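Side-chain contacts in esterase D (Cellvibrio japonicus, PDB 2W87), which probably degrades plant cell walls by cleaving feruloyl esters, and is represented here by its calcium-bearing family 35 carbohydrate-binding module, which binds glucuronic acid: residues G24-G29 with T56-N61; I45-T48 with R52-L55. All coordinates share one frame; numbering follows the deposited sequence.

Contact 1 of 2, residues G24-G29 with T56-N61; sequences GFTGSG and TIRYAN. With CA (calcium ion), chain D.
Gly24 and Thr26, in the irregular loop 24-29, face Arg58 of strand 51-60 across a wide gap, the closest CA atoms being those of Phe25 and Tyr59 at 8.5 Å. Arg58 spans the gap alone. With CG anti to the backbone N (chi1 -169°) and the chain extended as far as NE, its guanidinium reaches the loop and meets the carbonyl of Gly24 edge-on. Arg58 NH1 gives Gly24 O a fairly straight bond of 2.9 Å (164° at the hydrogen), with the oxygen almost in the guanidinium plane; Arg58 NH2 adds a weak, bent one of 3.4 Å. Thr26 crosses the arginine at about a right angle, its CG2 4.0 Å from Arg58 NH1. That same NH1 forms a salt bridge with Asp124 OD2, while Asp124 OD1 binds calcium, so one carboxylate couples arginine and metal. A type II' turn from Thr26 to Gly29 aims two carbonyls at the ion, Thr26 O and Gly29 O each lying 2.4 Å from the calcium. Gln5 and Glu6 join them in this calcium site, which fastens the loop to the beta-sandwich of the module, apart from the glucuronate pocket.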
ATOM      1  N   GLY A  24       7.071   3.018  15.534  1.00 12.88           N
ATOM      2  CA  GLY A  24       5.624   3.201  15.423  1.00 13.98           C
ATOM      3  C   GLY A  24       4.943   2.317  14.390  1.00 13.83           C
ATOM      4  O   GLY A  24       3.726   2.328  14.293  1.00 13.80           O
ATOM      5  N   PHE A  25       5.739   1.555  13.631  1.00 13.15           N
ATOM      6  CA  PHE A  25       5.223   0.619  12.638  1.00 13.87           C
ATOM      7  C   PHE A  25       4.677  -0.608  13.371  1.00 13.85           C
ATOM      8  O   PHE A  25       4.866  -0.759  14.590  1.00 14.68           O
ATOM      9  CB  PHE A  25       6.322   0.168  11.688  1.00 13.37           C
ATOM     10  CG  PHE A  25       7.512  -0.437  12.392  1.00 14.06           C
ATOM     11  CD1 PHE A  25       7.507  -1.765  12.761  1.00 14.95           C
ATOM     12  CD2 PHE A  25       8.611   0.333  12.690  1.00 13.94           C
ATOM     13  CE1 PHE A  25       8.576  -2.317  13.443  1.00 13.40           C
ATOM     14  CE2 PHE A  25       9.676  -0.206  13.343  1.00 14.89           C
ATOM     15  CZ  PHE A  25       9.650  -1.562  13.709  1.00 14.35           C
ATOM     16  N   THR A  26       4.028  -1.490  12.617  1.00 14.16           N
ATOM     17  CA  THR A  26       3.500  -2.741  13.114  1.00 14.13           C
ATOM     18  C   THR A  26       4.126  -3.849  12.255  1.00 14.44           C
ATOM     19  O   THR A  26       4.698  -3.568  11.214  1.00 12.58           O
ATOM     20  CB  THR A  26       1.962  -2.766  13.087  1.00 14.21           C
ATOM     21  OG1 THR A  26       1.469  -2.504  11.773  1.00 13.02           O
ATOM     22  CG2 THR A  26       1.392  -1.713  14.039  1.00 13.96           C
ATOM     23  N   GLY A  27       4.075  -5.099  12.700  1.00 14.85           N
ATOM     24  CA  GLY A  27       4.837  -6.137  12.015  1.00 14.81           C
ATOM     25  C   GLY A  27       6.329  -5.940  12.197  1.00 14.89           C
ATOM     26  O   GLY A  27       6.751  -5.350  13.178  1.00 16.21           O
ATOM     27  N   SER A  28       7.142  -6.436  11.261  1.00 14.40           N
ATOM     28  CA  SER A  28       8.577  -6.361  11.400  1.00 15.13           C
ATOM     29  C   SER A  28       9.186  -5.063  10.838  1.00 14.08           C
ATOM     30  O   SER A  28      10.398  -4.826  10.956  1.00 14.38           O
ATOM     31  CB  SER A  28       9.238  -7.576  10.763  1.00 15.16           C
ATOM     32  OG  SER A  28       8.853  -7.702   9.401  1.00 16.79           O
ATOM     33  N   GLY A  29       8.360  -4.202  10.246  1.00 13.13           N
ATOM     34  CA  GLY A  29       8.878  -2.947   9.708  1.00 11.98           C
ATOM     35  C   GLY A  29       7.897  -2.198   8.812  1.00 11.43           C
ATOM     36  O   GLY A  29       6.691  -2.214   9.030  1.00 10.47           O
ATOM     37  N   THR A  56      -7.155   0.276   3.597  1.00 14.09           N
ATOM     38  CA  THR A  56      -6.619   1.240   4.522  1.00 13.84           C
ATOM     39  C   THR A  56      -5.102   1.091   4.522  1.00 13.55           C
ATOM     40  O   THR A  56      -4.571   0.022   4.824  1.00 13.20           O
ATOM     41  CB  THR A  56      -7.236   1.040   5.921  1.00 14.51           C
ATOM     42  OG1 THR A  56      -8.654   1.278   5.852  1.00 16.39           O
ATOM     43  CG2 THR A  56      -6.621   1.992   6.930  1.00 14.99           C
ATOM     44  N   ILE A  57      -4.422   2.166   4.134  1.00 12.65           N
ATOM     45  CA  ILE A  57      -2.964   2.201   4.056  1.00 12.78           C
ATOM     46  C   ILE A  57      -2.419   3.002   5.209  1.00 11.24           C
ATOM     47  O   ILE A  57      -2.768   4.173   5.361  1.00 11.04           O
ATOM     48  CB  ILE A  57      -2.543   2.890   2.738  1.00 13.24           C
ATOM     49  CG1 ILE A  57      -3.058   2.092   1.539  1.00 14.94           C
ATOM     50  CG2 ILE A  57      -1.016   3.082   2.665  1.00 13.83           C
ATOM     51  CD1 ILE A  57      -2.880   2.839   0.228  1.00 16.08           C
ATOM     52  N   ARG A  58      -1.591   2.380   6.039  1.00 10.16           N
ATOM     53  CA  ARG A  58      -0.971   3.070   7.167  1.00 10.31           C
ATOM     54  C   ARG A  58       0.432   3.521   6.755  1.00  9.94           C
ATOM     55  O   ARG A  58       1.213   2.733   6.213  1.00  9.70           O
ATOM     56  CB  ARG A  58      -0.906   2.155   8.383  1.00 11.05           C
ATOM     57  CG  ARG A  58      -0.532   2.881   9.652  1.00 11.21           C
ATOM     58  CD  ARG A  58      -0.836   2.052  10.868  1.00 12.09           C
ATOM     59  NE  ARG A  58      -0.615   2.798  12.114  1.00 12.81           N
ATOM     60  CZ  ARG A  58       0.497   2.748  12.832  1.00 12.73           C
ATOM     61  NH1 ARG A  58       1.517   1.983  12.459  1.00 12.92           N
ATOM     62  NH2 ARG A  58       0.585   3.474  13.938  1.00 13.43           N
ATOM     63  N   TYR A  59       0.748   4.783   6.999  1.00 10.12           N
ATOM     64  CA  TYR A  59       1.956   5.371   6.417  1.00  9.64           C
ATOM     65  C   TYR A  59       2.519   6.490   7.288  1.00  9.93           C
ATOM     66  O   TYR A  59       1.813   7.056   8.129  1.00  9.32           O
ATOM     67  CB  TYR A  59       1.679   5.909   5.018  1.00 10.27           C
ATOM     68  CG  TYR A  59       0.843   7.153   5.016  1.00  9.98           C
ATOM     69  CD1 TYR A  59       1.431   8.424   4.939  1.00 10.48           C
ATOM     70  CD2 TYR A  59      -0.530   7.082   5.153  1.00 11.18           C
ATOM     71  CE1 TYR A  59       0.642   9.584   4.983  1.00 10.72           C
ATOM     72  CE2 TYR A  59      -1.319   8.246   5.188  1.00 12.36           C
ATOM     73  CZ  TYR A  59      -0.717   9.483   5.091  1.00 11.98           C
ATOM     74  OH  TYR A  59      -1.500  10.639   5.149  1.00 14.48           O
ATOM     75  N   ALA A  60       3.787   6.817   7.048  1.00  9.96           N
ATOM     76  CA  ALA A  60       4.444   7.957   7.682  1.00 10.14           C
ATOM     77  C   ALA A  60       5.083   8.782   6.589  1.00 10.45           C
ATOM     78  O   ALA A  60       5.707   8.232   5.709  1.00  9.57           O
ATOM     79  CB  ALA A  60       5.507   7.489   8.658  1.00 11.39           C
ATOM     80  N   ASN A  61       4.944  10.095   6.659  1.00 10.54           N
ATOM     81  CA  ASN A  61       5.512  10.992   5.671  1.00 10.99           C
ATOM     82  C   ASN A  61       6.129  12.158   6.422  1.00 11.91           C
ATOM     83  O   ASN A  61       5.433  13.095   6.766  1.00 12.59           O
ATOM     84  CB  ASN A  61       4.437  11.472   4.699  1.00 11.19           C
ATOM     85  CG  ASN A  61       4.966  12.405   3.640  1.00  9.84           C
ATOM     86  OD1 ASN A  61       6.140  12.782   3.649  1.00 12.82           O
ATOM     87  ND2 ASN A  61       4.092  12.795   2.712  1.00  9.55           N
TER
HETATM   88 CA    CA D1149       4.500  -3.154   8.908  1.00 10.97          CA

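Contact 2 of 2, residues I45-T48 with R52-L55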
ATOM      1  N   ILE A  45      -4.039  -9.864  -3.369  1.00 12.26           N
ATOM      2  CA  ILE A  45      -5.226 -10.246  -2.599  1.00 12.77           C
ATOM      3  C   ILE A  45      -6.082 -11.173  -3.441  1.00 12.84           C
ATOM      4  O   ILE A  45      -6.367 -10.861  -4.587  1.00 11.63           O
ATOM      5  CB  ILE A  45      -6.077  -9.002  -2.282  1.00 13.00           C
ATOM      6  CG1 ILE A  45      -5.249  -7.936  -1.533  1.00 14.95           C
ATOM      7  CG2 ILE A  45      -7.269  -9.392  -1.477  1.00 14.77           C
ATOM      8  CD1 ILE A  45      -5.792  -6.510  -1.795  1.00 16.72           C
ATOM      9  N   ASP A  46      -6.488 -12.311  -2.872  1.00 12.88           N
ATOM     10  CA  ASP A  46      -7.419 -13.199  -3.530  1.00 14.15           C
ATOM     11  C   ASP A  46      -8.799 -12.904  -2.959  1.00 14.00           C
ATOM     12  O   ASP A  46      -8.960 -12.877  -1.744  1.00 14.68           O
ATOM     13  CB  ASP A  46      -7.053 -14.661  -3.302  1.00 14.58           C
ATOM     14  CG  ASP A  46      -8.008 -15.604  -4.027  1.00 15.73           C
ATOM     15  OD1 ASP A  46      -7.714 -15.946  -5.201  1.00 16.01           O
ATOM     16  OD2 ASP A  46      -9.069 -15.947  -3.443  1.00 17.53           O
ATOM     17  N   ALA A  47      -9.772 -12.670  -3.834  1.00 14.75           N
ATOM     18  CA  ALA A  47     -11.147 -12.361  -3.436  1.00 15.66           C
ATOM     19  C   ALA A  47     -12.062 -13.458  -3.949  1.00 16.37           C
ATOM     20  O   ALA A  47     -11.999 -13.814  -5.111  1.00 14.56           O
ATOM     21  CB  ALA A  47     -11.574 -10.995  -4.002  1.00 15.35           C
ATOM     22  N   THR A  48     -12.914 -14.012  -3.091  1.00 18.04           N
ATOM     23  CA  THR A  48     -13.745 -15.129  -3.544  1.00 19.86           C
ATOM     24  C   THR A  48     -14.847 -14.631  -4.474  1.00 20.69           C
ATOM     25  O   THR A  48     -15.337 -15.382  -5.293  1.00 21.54           O
ATOM     26  CB  THR A  48     -14.368 -15.911  -2.378  1.00 20.42           C
ATOM     27  OG1 THR A  48     -15.237 -15.048  -1.654  1.00 21.29           O
ATOM     28  CG2 THR A  48     -13.294 -16.470  -1.447  1.00 20.77           C
ATOM     29  N   ARG A  52     -16.771  -4.351  -3.831  1.00 17.31           N
ATOM     30  CA  ARG A  52     -16.106  -3.196  -3.243  1.00 17.42           C
ATOM     31  C   ARG A  52     -15.432  -3.610  -1.949  1.00 16.90           C
ATOM     32  O   ARG A  52     -16.042  -4.273  -1.112  1.00 17.06           O
ATOM     33  CB  ARG A  52     -17.128  -2.082  -2.969  1.00 17.82           C
ATOM     34  CG  ARG A  52     -16.521  -0.833  -2.367  1.00 20.04           C
ATOM     35  N   ARG A  53     -14.161  -3.251  -1.804  1.00 16.12           N
ATOM     36  CA  ARG A  53     -13.440  -3.395  -0.554  1.00 15.67           C
ATOM     37  C   ARG A  53     -12.955  -2.015  -0.128  1.00 15.56           C
ATOM     38  O   ARG A  53     -12.716  -1.121  -0.956  1.00 16.63           O
ATOM     39  CB  ARG A  53     -12.203  -4.288  -0.707  1.00 15.44           C
ATOM     40  CG  ARG A  53     -12.419  -5.762  -0.535  1.00 15.55           C
ATOM     41  CD  ARG A  53     -13.347  -6.344  -1.588  1.00 16.13           C
ATOM     42  NE  ARG A  53     -13.549  -7.772  -1.369  1.00 15.21           N
ATOM     43  CZ  ARG A  53     -14.024  -8.625  -2.281  1.00 15.70           C
ATOM     44  NH1 ARG A  53     -14.341  -8.227  -3.515  1.00 15.08           N
ATOM     45  NH2 ARG A  53     -14.153  -9.901  -1.950  1.00 14.84           N
ATOM     46  N   THR A  54     -12.779  -1.862   1.165  1.00 15.73           N
ATOM     47  CA  THR A  54     -12.112  -0.680   1.709  1.00 15.95           C
ATOM     48  C   THR A  54     -10.674  -1.031   1.997  1.00 15.78           C
ATOM     49  O   THR A  54     -10.411  -1.980   2.726  1.00 14.84           O
ATOM     50  CB  THR A  54     -12.775  -0.206   2.985  1.00 16.60           C
ATOM     51  OG1 THR A  54     -14.141   0.106   2.704  1.00 19.34           O
ATOM     52  CG2 THR A  54     -12.078   1.043   3.481  1.00 17.08           C
ATOM     53  N   LEU A  55      -9.759  -0.278   1.392  1.00 15.46           N
ATOM     54  CA  LEU A  55      -8.332  -0.459   1.607  1.00 15.34           C
ATOM     55  C   LEU A  55      -7.891   0.639   2.546  1.00 14.58           C
ATOM     56  O   LEU A  55      -8.222   1.799   2.312  1.00 14.92           O
ATOM     57  CB  LEU A  55      -7.547  -0.330   0.299  1.00 15.46           C
ATOM     58  CG  LEU A  55      -7.884  -1.288  -0.813  1.00 16.55           C
ATOM     59  CD1 LEU A  55      -6.808  -1.256  -1.884  1.00 17.60           C
ATOM     60  CD2 LEU A  55      -8.021  -2.683  -0.304  1.00 17.67           C
TER
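A beta-arch closes one end of the sandwich here: strand 40-47 belongs to one sheet, strand 51-60 to the other, and a short turn carries the chain between them. Ala47 and Arg53 meet across the interior of the arch, their CA atoms 9.7 Å apart, too far for backbone pairing. The methyl of Ala47 sits over one face of the Arg53 guanidinium, with CB 3.5 Å from NH2 and 3.8 Å from CZ of Arg53. This is van der Waals packing of a methyl on a flat cation. A bend at chi2 (63°) folds the arginine chain before it runs on extended through CD, bringing the planar end against Ala47 rather than straight out from its own strand. Thr48 N approaches Arg53 NH2 obliquely at 4.4 Å, at the margin of the contact.

Two nitrogens of the buried guanidinium bond to main-chain carbonyls outside the two segments, NE to Gly130 O and NH1 to Ser49 O and Gly51 O in and next to the turn, an arrangement that should restrict rotation of the group and ties the arginine to its own connection. Deeper inside, Ile45 and Leu55 approach loosely, CD1 of Ile45 lying 4.7 Å from CD2 of Leu55. Val128 lies against both of these side chains and against Arg53, while Leu103 touches Ile45 and Arg53. Backbone bonds leave the two strands for separate neighbours, Ala47 pairing with Gly106 and Arg53 with Val101. Facing strands that pack through side chains while each pairs within its own sheet are the signature of a beta-sandwich, the fold of this carbohydrate-binding module.

How the contacts relate
Strand 51-60 serves both contacts, whose centres lie 20 Å apart toward different ends of the strand. Contact 1 is at the surface and contact 2 is largely buried. Each relies on one arginine, used in contrasting ways. In contact 1 an extended chain offers the guanidinium edge to a loop carbonyl, and the same group forms a salt bridge with a calcium-binding carboxylate, so polar and ionic forces dominate. In contact 2 a bent chain lays a guanidinium face on a methyl group, while main-chain carbonyls accept bonds from NE and NH1 and aliphatic side chains fill the interior. One contact secures a metal-binding loop; the other joins the two sheets, away from the calcium and glucuronate sites.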